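Local coordinates for uncharacterized protein Atu1735 (Agrobacterium tumefaciens, PDB 2PPX) that is of unknown function but, as a helix-turn-helix protein resembling the XRE family, probably binds DNA as a transcriptional regulator, at residues 51-55 with 88-92; 33-39 with 60-64. All blocks are in the same frame, centred on the assembly; numbering follows the deposited sequence.

Interaction 1: 51-55 with 88-92; sequences ARYHI and TAAAL. With SO4 (sulfate ion), chain G; SO4 (sulfate ion), chain E.
R52 and Y53, on the first helix of the helix-turn-helix, and H54 just beyond it, pack on A89 and L92 of the last modelled helix, 85-92. The two backbones come close at R52 and A89, whose CA atoms lie 6.0 Å apart, a spacing that the small A89 side chain permits. Its CB rests against the aliphatic part of R52, 3.6 Å from R52 CG. That same R52 CG lies over the centre of the Y53 ring, covering one face. A trans first torsion (chi1 -172°) lays the R52 chain along A89 before it bends at chi3 and carries the guanidinium outward to a sulfate, probably from the crystallisation liquor; R52 NH1 donates to its O2 at 2.9 Å, nearly straight at 173°.

In the five-helix arrangement typical of XRE-like DNA-binding domains, H54 is where the chain leaves helical geometry, with positive phi. L92 reaches into this corner: its CD1 is 3.5 Å from R52 O and 3.8 Å from H54 CD2, and L92 and the H54 ring run antiparallel alongside one another. A water joins the backbones by donating to R52 O at 2.8 Å and to A89 O at 2.9 Å. Deeper in, Y53 CE1 lies 3.9 Å from A89 CB, and the Y53 and T88 side chains cross at about a right angle, while Y53 OH is hydrogen-bonded to P85 O.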
loop_
_atom_site.group_PDB
_atom_site.type_symbol
_atom_site.label_atom_id
_atom_site.label_comp_id
_atom_site.label_asym_id
_atom_site.label_seq_id
_atom_site.Cartn_x
_atom_site.Cartn_y
_atom_site.Cartn_z
ATOM N N ALA A 51 -12.725 11.315 6.403
ATOM C CA ALA A 51 -13.884 11.343 5.514
ATOM C C ALA A 51 -13.715 12.385 4.395
ATOM O O ALA A 51 -14.054 12.119 3.245
ATOM C CB ALA A 51 -15.192 11.617 6.299
ATOM N N ARG A 52 -13.185 13.554 4.722
ATOM C CA ARG A 52 -13.037 14.614 3.720
ATOM C C ARG A 52 -12.033 14.247 2.607
ATOM O O ARG A 52 -12.262 14.545 1.420
ATOM C CB ARG A 52 -12.636 15.923 4.392
ATOM C CG ARG A 52 -12.646 17.115 3.478
ATOM C CD ARG A 52 -12.479 18.393 4.278
ATOM N NE ARG A 52 -13.652 18.640 5.115
ATOM C CZ ARG A 52 -13.838 19.734 5.854
ATOM N NH1 ARG A 52 -12.935 20.705 5.865
ATOM N NH2 ARG A 52 -14.931 19.851 6.588
ATOM N N TYR A 53 -10.952 13.576 2.992
ATOM C CA TYR A 53 -9.855 13.285 2.061
ATOM C C TYR A 53 -9.688 11.823 1.650
ATOM O O TYR A 53 -8.728 11.488 0.959
ATOM C CB TYR A 53 -8.530 13.889 2.587
ATOM C CG TYR A 53 -8.638 15.391 2.669
ATOM C CD1 TYR A 53 -8.765 16.165 1.506
ATOM C CD2 TYR A 53 -8.663 16.044 3.904
ATOM C CE1 TYR A 53 -8.898 17.557 1.574
ATOM C CE2 TYR A 53 -8.771 17.454 3.986
ATOM C CZ TYR A 53 -8.910 18.185 2.806
ATOM O OH TYR A 53 -9.048 19.541 2.831
ATOM N N HIS A 54 -10.645 10.976 2.046
ATOM C CA HIS A 54 -10.695 9.560 1.662
ATOM C C HIS A 54 -9.437 8.787 2.050
ATOM O O HIS A 54 -8.876 8.025 1.255
ATOM C CB HIS A 54 -11.017 9.407 0.172
ATOM C CG HIS A 54 -12.304 10.069 -0.236
ATOM N ND1 HIS A 54 -13.174 9.506 -1.136
ATOM C CD2 HIS A 54 -12.892 11.212 0.183
ATOM C CE1 HIS A 54 -14.228 10.290 -1.288
ATOM N NE2 HIS A 54 -14.082 11.335 -0.498
ATOM N N ILE A 55 -8.984 9.012 3.275
ATOM C CA ILE A 55 -7.863 8.242 3.833
ATOM C C ILE A 55 -8.441 7.387 4.972
ATOM O O ILE A 55 -8.984 7.921 5.922
ATOM C CB ILE A 55 -6.761 9.148 4.343
ATOM C CG1 ILE A 55 -6.178 9.995 3.171
ATOM C CG2 ILE A 55 -5.639 8.335 5.052
ATOM C CD1 ILE A 55 -5.405 11.175 3.635
ATOM N N THR A 88 -9.151 20.605 -3.027
ATOM C CA THR A 88 -9.024 19.153 -2.967
ATOM C C THR A 88 -10.309 18.513 -2.420
ATOM O O THR A 88 -10.835 17.570 -3.009
ATOM C CB THR A 88 -7.754 18.704 -2.173
ATOM O OG1 THR A 88 -6.599 19.277 -2.795
ATOM C CG2 THR A 88 -7.613 17.189 -2.178
ATOM N N ALA A 89 -10.803 19.044 -1.306
ATOM C CA ALA A 89 -12.011 18.536 -0.672
ATOM C C ALA A 89 -13.211 18.641 -1.621
ATOM O O ALA A 89 -13.994 17.704 -1.727
ATOM C CB ALA A 89 -12.285 19.293 0.626
ATOM N N ALA A 90 -13.325 19.773 -2.318
ATOM C CA ALA A 90 -14.427 20.019 -3.268
ATOM C C ALA A 90 -14.381 19.066 -4.460
ATOM O O ALA A 90 -15.418 18.543 -4.891
ATOM C CB ALA A 90 -14.421 21.472 -3.734
ATOM N N ALA A 91 -13.177 18.814 -4.970
ATOM C CA ALA A 91 -12.989 17.878 -6.091
ATOM C C ALA A 91 -13.448 16.459 -5.760
ATOM O O ALA A 91 -13.903 15.726 -6.642
ATOM C CB ALA A 91 -11.539 17.877 -6.539
ATOM N N LEU A 92 -13.334 16.069 -4.496
ATOM C CA LEU A 92 -13.741 14.731 -4.070
ATOM C C LEU A 92 -15.242 14.584 -3.819
ATOM O O LEU A 92 -15.737 13.454 -3.715
ATOM C CB LEU A 92 -12.944 14.279 -2.833
ATOM C CG LEU A 92 -11.441 14.128 -3.013
ATOM C CD1 LEU A 92 -10.769 13.826 -1.666
ATOM C CD2 LEU A 92 -11.120 13.039 -4.034
HETATM S S SO4 G . -14.684 23.319 7.747
HETATM O O1 SO4 G . -15.365 22.507 8.761
HETATM O O2 SO4 G . -13.262 22.989 7.696
HETATM O O3 SO4 G . -15.294 23.090 6.438
HETATM O O4 SO4 G . -14.826 24.738 8.066
HETATM S S SO4 E . -13.895 5.459 -2.620
HETATM O O1 SO4 E . -12.937 5.710 -3.706
HETATM O O2 SO4 E . -13.707 4.104 -2.104
HETATM O O3 SO4 E . -13.739 6.391 -1.502
HETATM O O4 SO4 E . -15.238 5.618 -3.166
HETATM O O HOH W 1 -14.510 15.685 0.272
#

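Interaction 2: 33-39 with 60-64; sequences PRIKIIR and LRDWE. With SO4 (sulfate ion), chain B; SO4 (sulfate ion), chain C; SO4 (sulfate ion), chain F.
R39 and E64 meet side-on, their guanidinium and carboxylate planes 27° apart, in a two-pronged salt bridge. R39 NE reaches E64 OE2 at 2.6 Å along an almost straight bond (178°) to that oxygen's syn lone pair, while R39 NH2 meets E64 OE1 at 2.8 Å, syn but tilted from the carboxylate plane. A bend late in the R39 chain turns NE and NH2 to the acid; NH1 and NH2 also hold a sulfate, probably from the crystallisation liquor. Two bonds thus fix the buried carboxylate's rotation, and its OE1 takes another from Q46.

K36 crosses E64 at about a right angle, CB to CG 3.8 Å, and its extended chain carries NZ to a second sulfate and to a water that donates to E64 O. I35 CD1 comes to the edge of the W63 indole, 3.7 Å from CE3, and 4.0 Å from L60 CG. P33, the N-cap residue, sets its CG 3.2 Å from W63 O.

This sets helix 57-64, second of the helix-turn-helix and by family probably its recognition helix, against helix 34-41. Segments 34-39 and 60-64 lie at 107°, with F49 of helix 46-53 touching I35, R39 and L60, and L78 and A74 of helix 72-83 meeting I35 and W63 respectively.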
loop_
_atom_site.group_PDB
_atom_site.type_symbol
_atom_site.label_atom_id
_atom_site.label_comp_id
_atom_site.label_asym_id
_atom_site.label_seq_id
_atom_site.Cartn_x
_atom_site.Cartn_y
_atom_site.Cartn_z
ATOM N N PRO A 33 4.602 13.899 12.257
ATOM C CA PRO A 33 4.314 13.509 10.886
ATOM C C PRO A 33 3.550 14.622 10.167
ATOM O O PRO A 33 2.690 15.280 10.777
ATOM C CB PRO A 33 3.431 12.269 11.063
ATOM C CG PRO A 33 3.891 11.680 12.373
ATOM C CD PRO A 33 4.067 12.927 13.227
ATOM N N ARG A 34 3.854 14.808 8.885
ATOM C CA ARG A 34 3.277 15.884 8.096
ATOM C C ARG A 34 1.750 15.867 8.104
ATOM O O ARG A 34 1.125 16.919 8.226
ATOM C CB ARG A 34 3.790 15.834 6.655
ATOM C CG ARG A 34 5.184 16.410 6.470
ATOM C CD ARG A 34 5.412 16.641 4.984
ATOM N NE ARG A 34 6.708 17.247 4.677
ATOM C CZ ARG A 34 7.016 17.795 3.501
ATOM N NH1 ARG A 34 6.127 17.821 2.510
ATOM N NH2 ARG A 34 8.216 18.325 3.314
ATOM N N ILE A 35 1.156 14.680 8.006
ATOM C CA ILE A 35 -0.318 14.566 7.953
ATOM C C ILE A 35 -0.953 15.161 9.223
ATOM O O ILE A 35 -2.019 15.765 9.138
ATOM C CB ILE A 35 -0.864 13.122 7.678
ATOM C CG1 ILE A 35 -2.425 13.153 7.503
ATOM C CG2 ILE A 35 -0.328 12.157 8.747
ATOM C CD1 ILE A 35 -3.096 11.892 6.903
ATOM N N LYS A 36 -0.304 14.952 10.371
ATOM C CA LYS A 36 -0.814 15.441 11.656
ATOM C C LYS A 36 -0.721 16.965 11.735
ATOM O O LYS A 36 -1.655 17.617 12.209
ATOM C CB LYS A 36 -0.042 14.821 12.829
ATOM C CG LYS A 36 -0.631 15.129 14.176
ATOM C CD LYS A 36 0.084 14.296 15.234
ATOM C CE LYS A 36 -0.366 14.677 16.602
ATOM N NZ LYS A 36 0.320 13.811 17.631
ATOM N N ILE A 37 0.401 17.520 11.266
ATOM C CA ILE A 37 0.549 18.976 11.054
ATOM C C ILE A 37 -0.548 19.582 10.183
ATOM O O ILE A 37 -1.195 20.574 10.549
ATOM C CB ILE A 37 1.939 19.352 10.475
ATOM C CG1 ILE A 37 3.035 18.836 11.432
ATOM C CG2 ILE A 37 2.074 20.927 10.305
ATOM C CD1 ILE A 37 4.467 19.086 10.955
ATOM N N ILE A 38 -0.745 18.974 9.021
ATOM C CA ILE A 38 -1.713 19.463 8.062
ATOM C C ILE A 38 -3.117 19.385 8.676
ATOM O O ILE A 38 -3.847 20.350 8.634
ATOM C CB ILE A 38 -1.662 18.599 6.744
ATOM C CG1 ILE A 38 -0.331 18.856 5.989
ATOM C CG2 ILE A 38 -2.844 18.944 5.835
ATOM C CD1 ILE A 38 -0.056 17.736 4.949
ATOM N N ARG A 39 -3.483 18.217 9.242
ATOM C CA ARG A 39 -4.825 18.060 9.818
ATOM C C ARG A 39 -5.110 19.068 10.939
ATOM O O ARG A 39 -6.167 19.698 10.980
ATOM C CB ARG A 39 -5.022 16.623 10.347
ATOM C CG ARG A 39 -6.415 16.401 10.938
ATOM C CD ARG A 39 -6.571 14.981 11.479
ATOM N NE ARG A 39 -5.620 14.622 12.533
ATOM C CZ ARG A 39 -5.707 14.990 13.814
ATOM N NH1 ARG A 39 -6.696 15.791 14.231
ATOM N NH2 ARG A 39 -4.788 14.568 14.685
ATOM N N LEU A 60 -4.547 6.570 8.665
ATOM C CA LEU A 60 -4.304 7.945 9.113
ATOM C C LEU A 60 -3.663 7.877 10.511
ATOM O O LEU A 60 -2.642 8.513 10.757
ATOM C CB LEU A 60 -5.622 8.755 9.155
ATOM C CG LEU A 60 -5.561 10.243 9.574
ATOM C CD1 LEU A 60 -6.786 11.019 9.011
ATOM C CD2 LEU A 60 -5.594 10.334 11.081
ATOM N N ARG A 61 -4.271 7.096 11.410
ATOM C CA ARG A 61 -3.767 6.982 12.776
ATOM C C ARG A 61 -2.356 6.368 12.775
ATOM O O ARG A 61 -1.487 6.837 13.512
ATOM C CB ARG A 61 -4.742 6.173 13.658
ATOM C CG ARG A 61 -5.979 7.017 14.038
ATOM C CD ARG A 61 -7.101 6.149 14.579
ATOM N NE ARG A 61 -8.184 7.002 15.051
ATOM C CZ ARG A 61 -9.422 6.582 15.311
ATOM N NH1 ARG A 61 -9.759 5.307 15.122
ATOM N NH2 ARG A 61 -10.327 7.453 15.753
ATOM N N ASP A 62 -2.131 5.355 11.926
ATOM C CA ASP A 62 -0.778 4.785 11.843
ATOM C C ASP A 62 0.238 5.852 11.429
ATOM O O ASP A 62 1.325 5.908 11.998
ATOM C CB ASP A 62 -0.674 3.631 10.852
ATOM C CG ASP A 62 -1.269 2.339 11.364
ATOM O OD1 ASP A 62 -1.383 2.126 12.611
ATOM O OD2 ASP A 62 -1.562 1.476 10.480
ATOM N N TRP A 63 -0.096 6.651 10.424
ATOM C CA TRP A 63 0.821 7.675 9.946
ATOM C C TRP A 63 1.110 8.709 11.063
ATOM O O TRP A 63 2.280 9.070 11.309
ATOM C CB TRP A 63 0.314 8.361 8.672
ATOM C CG TRP A 63 0.154 7.469 7.472
ATOM C CD1 TRP A 63 0.641 6.184 7.304
ATOM C CD2 TRP A 63 -0.578 7.779 6.281
ATOM N NE1 TRP A 63 0.251 5.708 6.082
ATOM C CE2 TRP A 63 -0.463 6.668 5.421
ATOM C CE3 TRP A 63 -1.279 8.908 5.846
ATOM C CZ2 TRP A 63 -1.069 6.628 4.156
ATOM C CZ3 TRP A 63 -1.859 8.883 4.581
ATOM C CH2 TRP A 63 -1.763 7.734 3.762
ATOM N N GLU A 64 0.051 9.139 11.755
ATOM C CA GLU A 64 0.176 10.163 12.818
ATOM C C GLU A 64 0.961 9.669 14.034
ATOM O O GLU A 64 1.678 10.456 14.678
ATOM C CB GLU A 64 -1.203 10.705 13.213
ATOM C CG GLU A 64 -1.823 11.560 12.111
ATOM C CD GLU A 64 -3.000 12.409 12.623
ATOM O OE1 GLU A 64 -3.367 12.292 13.823
ATOM O OE2 GLU A 64 -3.564 13.171 11.811
HETATM S S SO4 B . -6.291 16.097 17.873
HETATM O O1 SO4 B . -6.438 15.980 19.311
HETATM O O2 SO4 B . -5.167 15.244 17.537
HETATM O O3 SO4 B . -7.555 15.809 17.214
HETATM O O4 SO4 B . -5.988 17.460 17.441
HETATM S S SO4 C . -13.261 4.404 15.672
HETATM O O1 SO4 C . -12.828 5.677 16.258
HETATM O O2 SO4 C . -14.283 4.653 14.652
HETATM O O3 SO4 C . -12.139 3.704 15.054
HETATM O O4 SO4 C . -13.789 3.540 16.722
HETATM S S SO4 F . 0.378 15.393 20.719
HETATM O O1 SO4 F . -0.607 14.387 20.330
HETATM O O2 SO4 F . 1.130 14.901 21.874
HETATM O O3 SO4 F . 1.295 15.638 19.602
HETATM O O4 SO4 F . -0.310 16.634 21.080
HETATM O O HOH W 2 0.175 11.224 17.088
#

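How the interactions relate
From the N terminus, helix 34-41 comes first, and interaction 2 closes a loop by bringing 60-64 back to it across the 20 residues that include helix 46-53. Interaction 1 opens within that loop, at 51-55, and closes later, when 88-92 returns near the C-terminal end of the model after 32 intervening residues. The two contacts therefore cross along the chain. Their centres lie about 15 Å apart on opposite sides of the chain's centre, yet they touch through I55, which packs on W63, L60 and I35. Together they tie both helices of the helix-turn-helix, 46-53 and 57-64, to the terminal helices 85-92 and 34-41 respectively.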